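Local coordinates for protein fuculose-1-phosphate aldolase (PDB 2FLF) that belongs to the class II aldolase and adducin family, with an AraD-like alpha/beta fold, and assembles as four subunits, at residues 22-27 with 43-48; 71-76 with 131-136; 119-124 with 144-149. All blocks are in the same frame, centred on the assembly; numbering follows the deposited sequence.

Contact 1: 22-27 with 43-48; sequences ISATAG and GVQKAR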
ATOM      1  N   ILE B  22      -7.416   2.726  11.104  1.00 21.61           N
ATOM      2  CA  ILE B  22      -8.789   3.073  11.506  1.00 20.19           C
ATOM      3  C   ILE B  22      -9.476   3.613  10.255  1.00 24.87           C
ATOM      4  O   ILE B  22      -8.831   4.187   9.376  1.00 32.24           O
ATOM      5  CB  ILE B  22      -8.875   4.241  12.570  1.00 16.46           C
ATOM      6  CG1 ILE B  22      -8.469   5.573  11.911  1.00 18.70           C
ATOM      7  CG2 ILE B  22      -7.985   3.966  13.808  1.00 12.39           C
ATOM      8  CD1 ILE B  22      -8.173   6.700  12.867  1.00 14.56           C
ATOM      9  N   SER B  23     -10.785   3.429  10.172  1.00 33.90           N
ATOM     10  CA  SER B  23     -11.549   3.987   9.065  1.00 28.23           C
ATOM     11  C   SER B  23     -11.671   5.457   9.453  1.00 31.49           C
ATOM     12  O   SER B  23     -11.273   5.849  10.555  1.00 34.54           O
ATOM     13  CB  SER B  23     -12.922   3.376   9.031  1.00 23.59           C
ATOM     14  OG  SER B  23     -13.584   3.676  10.242  1.00 44.15           O
ATOM     15  N   ALA B  24     -12.224   6.271   8.568  1.00 36.02           N
ATOM     16  CA  ALA B  24     -12.377   7.701   8.836  1.00 36.71           C
ATOM     17  C   ALA B  24     -13.098   8.068  10.151  1.00 32.32           C
ATOM     18  O   ALA B  24     -12.745   9.035  10.811  1.00 35.43           O
ATOM     19  CB  ALA B  24     -13.085   8.354   7.662  1.00 24.74           C
ATOM     20  N   THR B  25     -14.090   7.289  10.544  1.00 27.44           N
ATOM     21  CA  THR B  25     -14.841   7.588  11.757  1.00 37.47           C
ATOM     22  C   THR B  25     -14.558   6.764  13.018  1.00 37.18           C
ATOM     23  O   THR B  25     -14.930   7.177  14.117  1.00 42.25           O
ATOM     24  CB  THR B  25     -16.330   7.430  11.496  1.00 42.55           C
ATOM     25  OG1 THR B  25     -16.570   6.098  11.016  1.00 46.04           O
ATOM     26  CG2 THR B  25     -16.803   8.435  10.478  1.00 22.45           C
ATOM     27  N   ALA B  26     -13.927   5.606  12.874  1.00 32.04           N
ATOM     28  CA  ALA B  26     -13.699   4.749  14.032  1.00 37.80           C
ATOM     29  C   ALA B  26     -12.444   5.022  14.836  1.00 42.17           C
ATOM     30  O   ALA B  26     -11.660   5.933  14.537  1.00 44.31           O
ATOM     31  CB  ALA B  26     -13.726   3.294  13.611  1.00 31.40           C
ATOM     32  N   GLY B  27     -12.267   4.209  15.868  1.00 36.65           N
ATOM     33  CA  GLY B  27     -11.118   4.367  16.722  1.00 29.78           C
ATOM     34  C   GLY B  27     -11.325   5.560  17.616  1.00 24.72           C
ATOM     35  O   GLY B  27     -12.301   6.276  17.490  1.00 34.12           O
ATOM     36  N   GLY B  43     -18.071   9.536  16.696  1.00 53.34           N
ATOM     37  CA  GLY B  43     -18.318   9.730  15.286  1.00 42.01           C
ATOM     38  C   GLY B  43     -17.903  11.071  14.731  1.00 41.60           C
ATOM     39  O   GLY B  43     -18.720  11.980  14.600  1.00 57.48           O
ATOM     40  N   VAL B  44     -16.622  11.209  14.431  1.00 33.68           N
ATOM     41  CA  VAL B  44     -16.108  12.425  13.827  1.00 32.09           C
ATOM     42  C   VAL B  44     -14.961  11.946  12.944  1.00 31.79           C
ATOM     43  O   VAL B  44     -14.350  10.907  13.228  1.00 43.17           O
ATOM     44  CB  VAL B  44     -15.626  13.475  14.888  1.00 18.38           C
ATOM     45  CG1 VAL B  44     -15.843  12.957  16.281  1.00 27.35           C
ATOM     46  CG2 VAL B  44     -14.170  13.807  14.675  1.00 28.88           C
ATOM     47  N   GLN B  45     -14.708  12.676  11.859  1.00 34.89           N
ATOM     48  CA  GLN B  45     -13.649  12.342  10.914  1.00 29.08           C
ATOM     49  C   GLN B  45     -12.290  12.524  11.616  1.00 27.47           C
ATOM     50  O   GLN B  45     -11.710  13.608  11.596  1.00 39.28           O
ATOM     51  CB  GLN B  45     -13.727  13.259   9.667  1.00 29.04           C
ATOM     52  CG  GLN B  45     -15.099  13.417   8.981  1.00 33.66           C
ATOM     53  CD  GLN B  45     -15.555  12.216   8.129  1.00 50.15           C
ATOM     54  OE1 GLN B  45     -14.963  11.888   7.091  1.00 45.28           O
ATOM     55  NE2 GLN B  45     -16.622  11.568   8.567  1.00 49.04           N
ATOM     56  N   LYS B  46     -11.792  11.462  12.234  1.00 22.76           N
ATOM     57  CA  LYS B  46     -10.519  11.483  12.946  1.00 23.53           C
ATOM     58  C   LYS B  46      -9.365  12.134  12.184  1.00 33.00           C
ATOM     59  O   LYS B  46      -8.489  12.765  12.777  1.00 38.96           O
ATOM     60  CB  LYS B  46     -10.113  10.051  13.296  1.00 31.52           C
ATOM     61  CG  LYS B  46     -11.150   9.292  14.063  1.00 32.98           C
ATOM     62  CD  LYS B  46     -11.257   9.827  15.476  1.00 25.78           C
ATOM     63  CE  LYS B  46     -12.659   9.632  15.982  1.00 38.57           C
ATOM     64  NZ  LYS B  46     -13.080   8.211  15.829  1.00 43.66           N
ATOM     65  N   ALA B  47      -9.346  11.958  10.867  1.00 34.22           N
ATOM     66  CA  ALA B  47      -8.271  12.507  10.052  1.00 36.74           C
ATOM     67  C   ALA B  47      -8.342  14.025   9.892  1.00 39.93           C
ATOM     68  O   ALA B  47      -7.452  14.635   9.307  1.00 48.88           O
ATOM     69  CB  ALA B  47      -8.269  11.825   8.682  1.00 32.49           C
ATOM     70  N   ARG B  48      -9.403  14.637  10.404  1.00 45.53           N
ATOM     71  CA  ARG B  48      -9.555  16.087  10.305  1.00 46.17           C
ATOM     72  C   ARG B  48     -10.094  16.655  11.601  1.00 45.42           C
ATOM     73  O   ARG B  48     -11.018  17.479  11.589  1.00 43.25           O
ATOM     74  CB  ARG B  48     -10.527  16.452   9.196  1.00 51.68           C
ATOM     75  CG  ARG B  48     -10.080  16.130   7.799  1.00 52.30           C
ATOM     76  CD  ARG B  48     -11.206  16.497   6.858  1.00 66.15           C
ATOM     77  NE  ARG B  48     -10.893  16.217   5.467  1.00 85.53           N
ATOM     78  CZ  ARG B  48     -11.768  16.354   4.475  1.00 96.80           C
ATOM     79  NH1 ARG B  48     -13.007  16.768   4.732  1.00 98.21           N
ATOM     80  NH2 ARG B  48     -11.405  16.069   3.231  1.00 98.17           N
TER
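Contact 1 joins the two loops that flank the open end of the beta hairpin of strands 28-32 and 37-40, where Lys46 reaches the carbonyls of Thr25 and Gly27. Segment 22-27 leads into the first strand from helix 2-18. Segment 43-48 follows the second, and Lys46 and Ala47 form a short 3-10 turn there. Lys46 carries the contact. Its CB points toward segment 22-27, and its CG stands anti to its own carbonyl carbon (chi1 -55°). Two further bends, at chi2 and chi4, fold the chain so that the ammonium group reaches a row of backbone carbonyls. Lys46 NZ donates to Thr25 O at 2.7 Å and to Gly27 O at 2.7 Å. A weak third bond goes to Ala26 O. Lys46 NZ sits above the carbonyl plane of Thr25, 58° out of it, and is also well out of the plane at Gly27. Three successive carbonyls thus turn toward the charge of one buried lysine, and their partial negative charges probably stabilise it. The Lys46 backbone N adds a bond to Ala24 O of 3.0 Å. Gln45 CA lies 3.4 Å from Ala24 O as a CA-H...O contact. Ile22 CD1 packs on Lys46 CB at 3.9 Å, the two side chains crossing at about a right angle. Within the first loop, Ser23 OG accepts from Ala26 N in an ST motif. Ser23 OG is also hydrogen-bonded to Glu110 OE1 of the second subunit, so this loop lies at a subunit interface. Ala24 and Ala47 both rest on Phe17 of helix 2-18. At the more exposed margin, Thr25 and Gln45 run side by side in the same direction, with Thr25 CG2 3.7 Å from Gln45 NE2.

Contact 2: 71-76 with 131-136; sequences SVVHRE and EAALSV
Ala133 presses its methyl group into helix 71-76 beside Val73, where the two backbones come nearest. Val73 CG2 lies 3.5 Å from Ala133 CB. The small side chain of Ala133 is consistent with the close approach: Val73 CA and Ala133 CA are 4.2 Å apart. Glu76 reaches the same methyl group from nearly one turn further along its helix, with Glu76 CB 3.8 Å from Ala133 CB. The other branch of Val73 serves a second partner. Val73 CG1 is anti to its backbone N (chi1 167°), which sends it toward Val136, and the two side chains cross at about a right angle. Val73 CG1 meets Val136 CG1 at 4.1 Å. Toward the exposed Leu134, Glu76 lies alongside the leucine and points the same way. No hydrogen bond joins the two segments, and their direct contact is mostly apolar. Just beyond, Arg80 makes a weak hydrogen bond to Leu134 O.

Further contacts surround these groups. Val73 and Val136 both rest on Phe154 of strand 153-157, so both helices lean on the sheet. The carboxylate of Glu76 makes long, weak ion pairs with Arg79 and Arg80 of its own helix. On the side of helix 71-80 turned away from Ala133, His74 ND1 bonds to Ser30 OG and His74 NE2 to Asn28 OD1. These bonds tie the helix to strand 28-32.

The two segment axes come within 8.2 Å and run in similar directions, crossing at -30°. The helices lie side by side on the same face of the mixed sheet, over Phe154, as in the helical layer of an alpha/beta fold.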
ATOM      1  N   SER B  71     -15.569   5.758  26.221  1.00 47.31           N
ATOM      2  CA  SER B  71     -14.896   6.580  27.213  1.00 41.94           C
ATOM      3  C   SER B  71     -14.829   5.711  28.467  1.00 33.95           C
ATOM      4  O   SER B  71     -13.942   5.843  29.307  1.00 28.76           O
ATOM      5  CB  SER B  71     -15.707   7.852  27.476  1.00 39.42           C
ATOM      6  OG  SER B  71     -15.938   8.547  26.265  1.00 51.80           O
ATOM      7  N   VAL B  72     -15.786   4.803  28.568  1.00 29.37           N
ATOM      8  CA  VAL B  72     -15.841   3.896  29.687  1.00 31.76           C
ATOM      9  C   VAL B  72     -14.524   3.157  29.739  1.00 34.94           C
ATOM     10  O   VAL B  72     -13.890   3.068  30.793  1.00 34.15           O
ATOM     11  CB  VAL B  72     -16.962   2.896  29.501  1.00 33.79           C
ATOM     12  CG1 VAL B  72     -17.845   2.904  30.699  1.00 18.03           C
ATOM     13  CG2 VAL B  72     -17.742   3.244  28.247  1.00 50.00           C
ATOM     14  N   VAL B  73     -14.103   2.639  28.587  1.00 38.68           N
ATOM     15  CA  VAL B  73     -12.849   1.902  28.519  1.00 37.08           C
ATOM     16  C   VAL B  73     -11.647   2.760  28.834  1.00 32.77           C
ATOM     17  O   VAL B  73     -10.794   2.358  29.621  1.00 30.23           O
ATOM     18  CB  VAL B  73     -12.646   1.252  27.153  1.00 45.66           C
ATOM     19  CG1 VAL B  73     -11.213   0.778  27.015  1.00 39.58           C
ATOM     20  CG2 VAL B  73     -13.604   0.075  27.004  1.00 28.09           C
ATOM     21  N   HIS B  74     -11.575   3.946  28.238  1.00 32.63           N
ATOM     22  CA  HIS B  74     -10.437   4.811  28.513  1.00 35.02           C
ATOM     23  C   HIS B  74     -10.359   5.135  29.996  1.00 44.21           C
ATOM     24  O   HIS B  74      -9.302   4.997  30.624  1.00 46.99           O
ATOM     25  CB  HIS B  74     -10.524   6.096  27.702  1.00 37.82           C
ATOM     26  CG  HIS B  74     -10.347   5.892  26.227  1.00 40.49           C
ATOM     27  ND1 HIS B  74      -9.246   6.355  25.534  1.00 28.31           N
ATOM     28  CD2 HIS B  74     -11.137   5.283  25.312  1.00 23.55           C
ATOM     29  CE1 HIS B  74      -9.373   6.043  24.259  1.00 31.23           C
ATOM     30  NE2 HIS B  74     -10.511   5.392  24.098  1.00 25.57           N
ATOM     31  N   ARG B  75     -11.487   5.546  30.559  1.00 45.02           N
ATOM     32  CA  ARG B  75     -11.548   5.897  31.967  1.00 50.06           C
ATOM     33  C   ARG B  75     -11.210   4.751  32.910  1.00 48.16           C
ATOM     34  O   ARG B  75     -10.584   4.958  33.954  1.00 34.29           O
ATOM     35  CB  ARG B  75     -12.931   6.410  32.320  1.00 57.75           C
ATOM     36  CG  ARG B  75     -13.178   6.421  33.813  1.00 62.75           C
ATOM     37  CD  ARG B  75     -14.630   6.181  34.074  1.00 56.74           C
ATOM     38  NE  ARG B  75     -15.348   7.435  34.155  1.00 45.02           N
ATOM     39  CZ  ARG B  75     -16.666   7.521  34.218  1.00 43.62           C
ATOM     40  NH1 ARG B  75     -17.397   6.412  34.193  1.00 43.48           N
ATOM     41  NH2 ARG B  75     -17.241   8.708  34.359  1.00 28.79           N
ATOM     42  N   GLU B  76     -11.651   3.548  32.565  1.00 45.81           N
ATOM     43  CA  GLU B  76     -11.367   2.409  33.421  1.00 47.12           C
ATOM     44  C   GLU B  76      -9.864   2.175  33.418  1.00 49.57           C
ATOM     45  O   GLU B  76      -9.315   1.630  34.370  1.00 58.91           O
ATOM     46  CB  GLU B  76     -12.115   1.168  32.934  1.00 47.92           C
ATOM     47  CG  GLU B  76     -12.070  -0.003  33.915  1.00 65.61           C
ATOM     48  CD  GLU B  76     -12.725   0.288  35.274  1.00 67.25           C
ATOM     49  OE1 GLU B  76     -12.542  -0.537  36.191  1.00 60.04           O
ATOM     50  OE2 GLU B  76     -13.424   1.319  35.432  1.00 62.47           O
ATOM     51  N   GLU B 131     -17.356  -4.556  30.943  1.00 98.14           N
ATOM     52  CA  GLU B 131     -16.667  -5.821  31.156  1.00 92.34           C
ATOM     53  C   GLU B 131     -15.361  -5.780  30.365  1.00 84.39           C
ATOM     54  O   GLU B 131     -14.295  -6.123  30.890  1.00 80.46           O
ATOM     55  CB  GLU B 131     -17.541  -6.981  30.681  1.00 95.83           C
ATOM     56  N   ALA B 132     -15.451  -5.347  29.106  1.00 72.22           N
ATOM     57  CA  ALA B 132     -14.282  -5.241  28.241  1.00 60.08           C
ATOM     58  C   ALA B 132     -13.343  -4.134  28.742  1.00 62.53           C
ATOM     59  O   ALA B 132     -12.128  -4.213  28.569  1.00 65.44           O
ATOM     60  CB  ALA B 132     -14.713  -4.958  26.820  1.00 43.06           C
ATOM     61  N   ALA B 133     -13.905  -3.110  29.374  1.00 48.22           N
ATOM     62  CA  ALA B 133     -13.090  -2.022  29.882  1.00 43.90           C
ATOM     63  C   ALA B 133     -12.244  -2.526  31.042  1.00 45.78           C
ATOM     64  O   ALA B 133     -11.026  -2.333  31.089  1.00 48.65           O
ATOM     65  CB  ALA B 133     -13.980  -0.872  30.330  1.00 48.63           C
ATOM     66  N   LEU B 134     -12.915  -3.178  31.979  1.00 50.48           N
ATOM     67  CA  LEU B 134     -12.280  -3.745  33.147  1.00 43.31           C
ATOM     68  C   LEU B 134     -11.221  -4.742  32.682  1.00 48.63           C
ATOM     69  O   LEU B 134     -10.105  -4.792  33.222  1.00 38.79           O
ATOM     70  CB  LEU B 134     -13.331  -4.470  33.976  1.00 57.61           C
ATOM     71  CG  LEU B 134     -13.045  -4.762  35.446  1.00 62.34           C
ATOM     72  CD1 LEU B 134     -13.227  -3.494  36.278  1.00 62.42           C
ATOM     73  CD2 LEU B 134     -14.001  -5.829  35.919  1.00 60.06           C
ATOM     74  N   SER B 135     -11.567  -5.543  31.675  1.00 46.61           N
ATOM     75  CA  SER B 135     -10.627  -6.537  31.157  1.00 50.68           C
ATOM     76  C   SER B 135      -9.443  -5.877  30.421  1.00 58.67           C
ATOM     77  O   SER B 135      -8.293  -6.361  30.483  1.00 59.67           O
ATOM     78  CB  SER B 135     -11.350  -7.508  30.231  1.00 56.25           C
ATOM     79  OG  SER B 135     -10.660  -8.743  30.184  1.00 73.03           O
ATOM     80  N   VAL B 136      -9.726  -4.766  29.740  1.00 44.50           N
ATOM     81  CA  VAL B 136      -8.706  -4.035  29.020  1.00 35.73           C
ATOM     82  C   VAL B 136      -7.857  -3.264  30.010  1.00 36.74           C
ATOM     83  O   VAL B 136      -6.641  -3.128  29.845  1.00 32.93           O
ATOM     84  CB  VAL B 136      -9.347  -3.031  28.010  1.00 40.78           C
ATOM     85  CG1 VAL B 136      -8.310  -2.055  27.469  1.00 40.14           C
ATOM     86  CG2 VAL B 136      -9.944  -3.773  26.872  1.00 34.08           C
TER

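Contact 3: 119-124 with 144-149; sequences PVLAPK and RACLLR
Three backbone hydrogen bonds join the paired strands. Leu147 N donates to Pro119 O at 2.9 Å. Leu121 N returns to Leu147 O at 2.9 Å. Beyond the last strand residue, Arg149 N donates to Leu121 O at 3.2 Å. Leu147 therefore uses both its N-H and its carbonyl, on residues on either side of Val120, as parallel pairing demands. Leu147 O also receives a CA-H...O contact from Val120 CA.

Side chains then pack on both faces of the sheet. On one, Val120 and Leu147 pack through Val120 CG2 and Leu147 CB, 3.9 Å apart, and both touch Ser98 of helix 92-98. On the other, Leu121 CB meets Leu148 CD1 at 3.9 Å. With its sulfur placed between its own backbone N and carbonyl carbon (chi1 73°), Cys146 meets the same leucine, Leu121 CD1 lying 4.0 Å from Cys146 SG. Leu121 also packs on Ser135, Val136 and Ala139 of helix 130-142. At the strand end, Val120 CG1 lies at the edge of the Arg149 guanidinium, near its plane.

Helix 130-142 connects the two strands, giving a beta-alpha-beta crossover. The backbone bonds fix the strand register, while apolar side chains on opposite faces bind the sheet to a helix on each side.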
ATOM      1  N   PRO B 119      -1.344  -9.629  24.888  1.00 27.82           N
ATOM      2  CA  PRO B 119      -2.492 -10.436  25.281  1.00 26.99           C
ATOM      3  C   PRO B 119      -3.720 -10.204  24.417  1.00 34.91           C
ATOM      4  O   PRO B 119      -3.866  -9.163  23.773  1.00 42.34           O
ATOM      5  CB  PRO B 119      -2.715 -10.018  26.738  1.00 23.80           C
ATOM      6  CG  PRO B 119      -2.328  -8.608  26.724  1.00 35.71           C
ATOM      7  CD  PRO B 119      -1.061  -8.596  25.894  1.00 30.70           C
ATOM      8  N   VAL B 120      -4.612 -11.177  24.412  1.00 30.98           N
ATOM      9  CA  VAL B 120      -5.836 -11.038  23.656  1.00 33.49           C
ATOM     10  C   VAL B 120      -7.055 -11.324  24.513  1.00 37.86           C
ATOM     11  O   VAL B 120      -7.419 -12.475  24.735  1.00 31.49           O
ATOM     12  CB  VAL B 120      -5.858 -11.969  22.479  1.00 30.36           C
ATOM     13  CG1 VAL B 120      -7.103 -11.689  21.630  1.00 17.75           C
ATOM     14  CG2 VAL B 120      -4.571 -11.803  21.716  1.00 18.16           C
ATOM     15  N   LEU B 121      -7.683 -10.262  24.993  1.00 44.57           N
ATOM     16  CA  LEU B 121      -8.866 -10.400  25.818  1.00 44.94           C
ATOM     17  C   LEU B 121      -9.972 -10.957  24.938  1.00 45.02           C
ATOM     18  O   LEU B 121      -9.997 -10.692  23.744  1.00 40.67           O
ATOM     19  CB  LEU B 121      -9.248  -9.034  26.372  1.00 34.97           C
ATOM     20  CG  LEU B 121      -8.013  -8.232  26.796  1.00 41.41           C
ATOM     21  CD1 LEU B 121      -8.425  -6.821  27.105  1.00 37.50           C
ATOM     22  CD2 LEU B 121      -7.322  -8.871  27.994  1.00 38.17           C
ATOM     23  N   ALA B 122     -10.866 -11.758  25.514  1.00 57.16           N
ATOM     24  CA  ALA B 122     -11.978 -12.324  24.739  1.00 68.47           C
ATOM     25  C   ALA B 122     -13.323 -11.799  25.255  1.00 71.47           C
ATOM     26  O   ALA B 122     -13.547 -11.717  26.466  1.00 69.15           O
ATOM     27  CB  ALA B 122     -11.949 -13.851  24.797  1.00 56.25           C
ATOM     28  N   PRO B 123     -14.232 -11.424  24.339  1.00 78.14           N
ATOM     29  CA  PRO B 123     -15.547 -10.909  24.737  1.00 84.55           C
ATOM     30  C   PRO B 123     -16.223 -11.720  25.868  1.00 90.35           C
ATOM     31  O   PRO B 123     -16.276 -11.250  27.014  1.00 93.64           O
ATOM     32  CB  PRO B 123     -16.332 -10.904  23.416  1.00 84.52           C
ATOM     33  CG  PRO B 123     -15.578 -11.884  22.531  1.00 75.95           C
ATOM     34  CD  PRO B 123     -14.152 -11.587  22.878  1.00 77.75           C
ATOM     35  N   LYS B 124     -16.738 -12.913  25.546  1.00 93.05           N
ATOM     36  CA  LYS B 124     -17.374 -13.820  26.526  1.00 91.67           C
ATOM     37  C   LYS B 124     -17.455 -15.257  25.998  1.00 88.59           C
ATOM     38  O   LYS B 124     -17.949 -15.503  24.895  1.00 84.51           O
ATOM     39  CB  LYS B 124     -18.791 -13.332  26.927  1.00 89.13           C
ATOM     40  CG  LYS B 124     -18.809 -12.114  27.906  1.00 88.94           C
ATOM     41  CD  LYS B 124     -20.194 -11.418  27.895  1.00 88.67           C
ATOM     42  CE  LYS B 124     -20.088  -9.953  28.406  1.00 88.75           C
ATOM     43  NZ  LYS B 124     -21.511  -9.496  28.836  1.00 89.42           N
ATOM     44  N   ARG B 144       1.845  -3.088  27.495  1.00 37.43           N
ATOM     45  CA  ARG B 144       1.650  -1.774  26.893  1.00 36.40           C
ATOM     46  C   ARG B 144       0.633  -1.767  25.752  1.00 33.50           C
ATOM     47  O   ARG B 144       0.301  -0.717  25.194  1.00 32.87           O
ATOM     48  CB  ARG B 144       3.001  -1.211  26.418  1.00 18.82           C
ATOM     49  CG  ARG B 144       3.998  -1.027  27.545  1.00 30.13           C
ATOM     50  CD  ARG B 144       4.831   0.197  27.320  1.00 40.96           C
ATOM     51  NE  ARG B 144       3.988   1.380  27.401  1.00 50.14           N
ATOM     52  CZ  ARG B 144       4.293   2.560  26.872  1.00 50.48           C
ATOM     53  NH1 ARG B 144       3.457   3.586  27.001  1.00 37.83           N
ATOM     54  NH2 ARG B 144       5.431   2.708  26.211  1.00 44.83           N
ATOM     55  N   ALA B 145       0.128  -2.939  25.401  1.00 22.86           N
ATOM     56  CA  ALA B 145      -0.848  -2.989  24.334  1.00 25.46           C
ATOM     57  C   ALA B 145      -1.625  -4.262  24.474  1.00 26.13           C
ATOM     58  O   ALA B 145      -1.175  -5.186  25.125  1.00 32.10           O
ATOM     59  CB  ALA B 145      -0.161  -2.923  22.949  1.00  9.56           C
ATOM     60  N   CYS B 146      -2.803  -4.310  23.876  1.00 20.24           N
ATOM     61  CA  CYS B 146      -3.581  -5.502  23.970  1.00 17.03           C
ATOM     62  C   CYS B 146      -4.587  -5.589  22.845  1.00 23.69           C
ATOM     63  O   CYS B 146      -5.068  -4.587  22.342  1.00 34.60           O
ATOM     64  CB  CYS B 146      -4.279  -5.555  25.325  1.00 26.59           C
ATOM     65  SG  CYS B 146      -5.640  -4.396  25.481  1.00 49.26           S
ATOM     66  N   LEU B 147      -4.885  -6.818  22.445  1.00 39.70           N
ATOM     67  CA  LEU B 147      -5.833  -7.088  21.387  1.00 36.79           C
ATOM     68  C   LEU B 147      -7.154  -7.531  22.016  1.00 44.10           C
ATOM     69  O   LEU B 147      -7.163  -8.189  23.056  1.00 50.82           O
ATOM     70  CB  LEU B 147      -5.273  -8.189  20.473  1.00 35.03           C
ATOM     71  CG  LEU B 147      -4.133  -7.777  19.530  1.00 35.98           C
ATOM     72  CD1 LEU B 147      -3.321  -8.974  19.121  1.00 39.09           C
ATOM     73  CD2 LEU B 147      -4.709  -7.084  18.304  1.00 26.05           C
ATOM     74  N   LEU B 148      -8.264  -7.111  21.411  1.00 46.60           N
ATOM     75  CA  LEU B 148      -9.597  -7.492  21.858  1.00 39.16           C
ATOM     76  C   LEU B 148     -10.159  -8.231  20.660  1.00 47.96           C
ATOM     77  O   LEU B 148     -10.631  -7.619  19.697  1.00 42.94           O
ATOM     78  CB  LEU B 148     -10.466  -6.279  22.185  1.00 41.36           C
ATOM     79  CG  LEU B 148     -11.874  -6.590  22.720  1.00 47.78           C
ATOM     80  CD1 LEU B 148     -11.813  -7.734  23.701  1.00 42.81           C
ATOM     81  CD2 LEU B 148     -12.462  -5.361  23.409  1.00 45.35           C
ATOM     82  N   ARG B 149     -10.069  -9.557  20.730  1.00 49.25           N
ATOM     83  CA  ARG B 149     -10.504 -10.444  19.670  1.00 45.74           C
ATOM     84  C   ARG B 149     -11.715  -9.948  18.908  1.00 45.59           C
ATOM     85  O   ARG B 149     -12.783  -9.722  19.487  1.00 44.54           O
ATOM     86  CB  ARG B 149     -10.768 -11.848  20.226  1.00 32.17           C
ATOM     87  CG  ARG B 149     -11.167 -12.826  19.143  1.00 47.76           C
ATOM     88  CD  ARG B 149     -11.318 -14.204  19.696  1.00 51.05           C
ATOM     89  NE  ARG B 149     -10.089 -14.617  20.345  1.00 63.58           N
ATOM     90  CZ  ARG B 149      -9.925 -15.778  20.962  1.00 69.43           C
ATOM     91  NH1 ARG B 149      -8.757 -16.065  21.527  1.00 65.83           N
ATOM     92  NH2 ARG B 149     -10.929 -16.647  21.016  1.00 67.30           N
TER

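How the contacts relate
Contacts 2 and 3 are adjoining, with centres 12 Å apart. Helix 130-142 belongs to contact 2 and connects the two strands of contact 3, so their segments alternate along the chain. They touch directly: Leu121 CD1 lies 3.4 Å from Val136 CA, and Val136 CG1 lies 4.1 Å from Cys146 SG. Contact 1 comes earlier in the chain and stands apart. Its centre is 20 Å from that of contact 2 and 22 Å from that of contact 3. Its nearest atoms are about 7 Å from contact 2. Contact 1 reaches the second subunit, whereas no other chain of the assembly touches contacts 2 and 3.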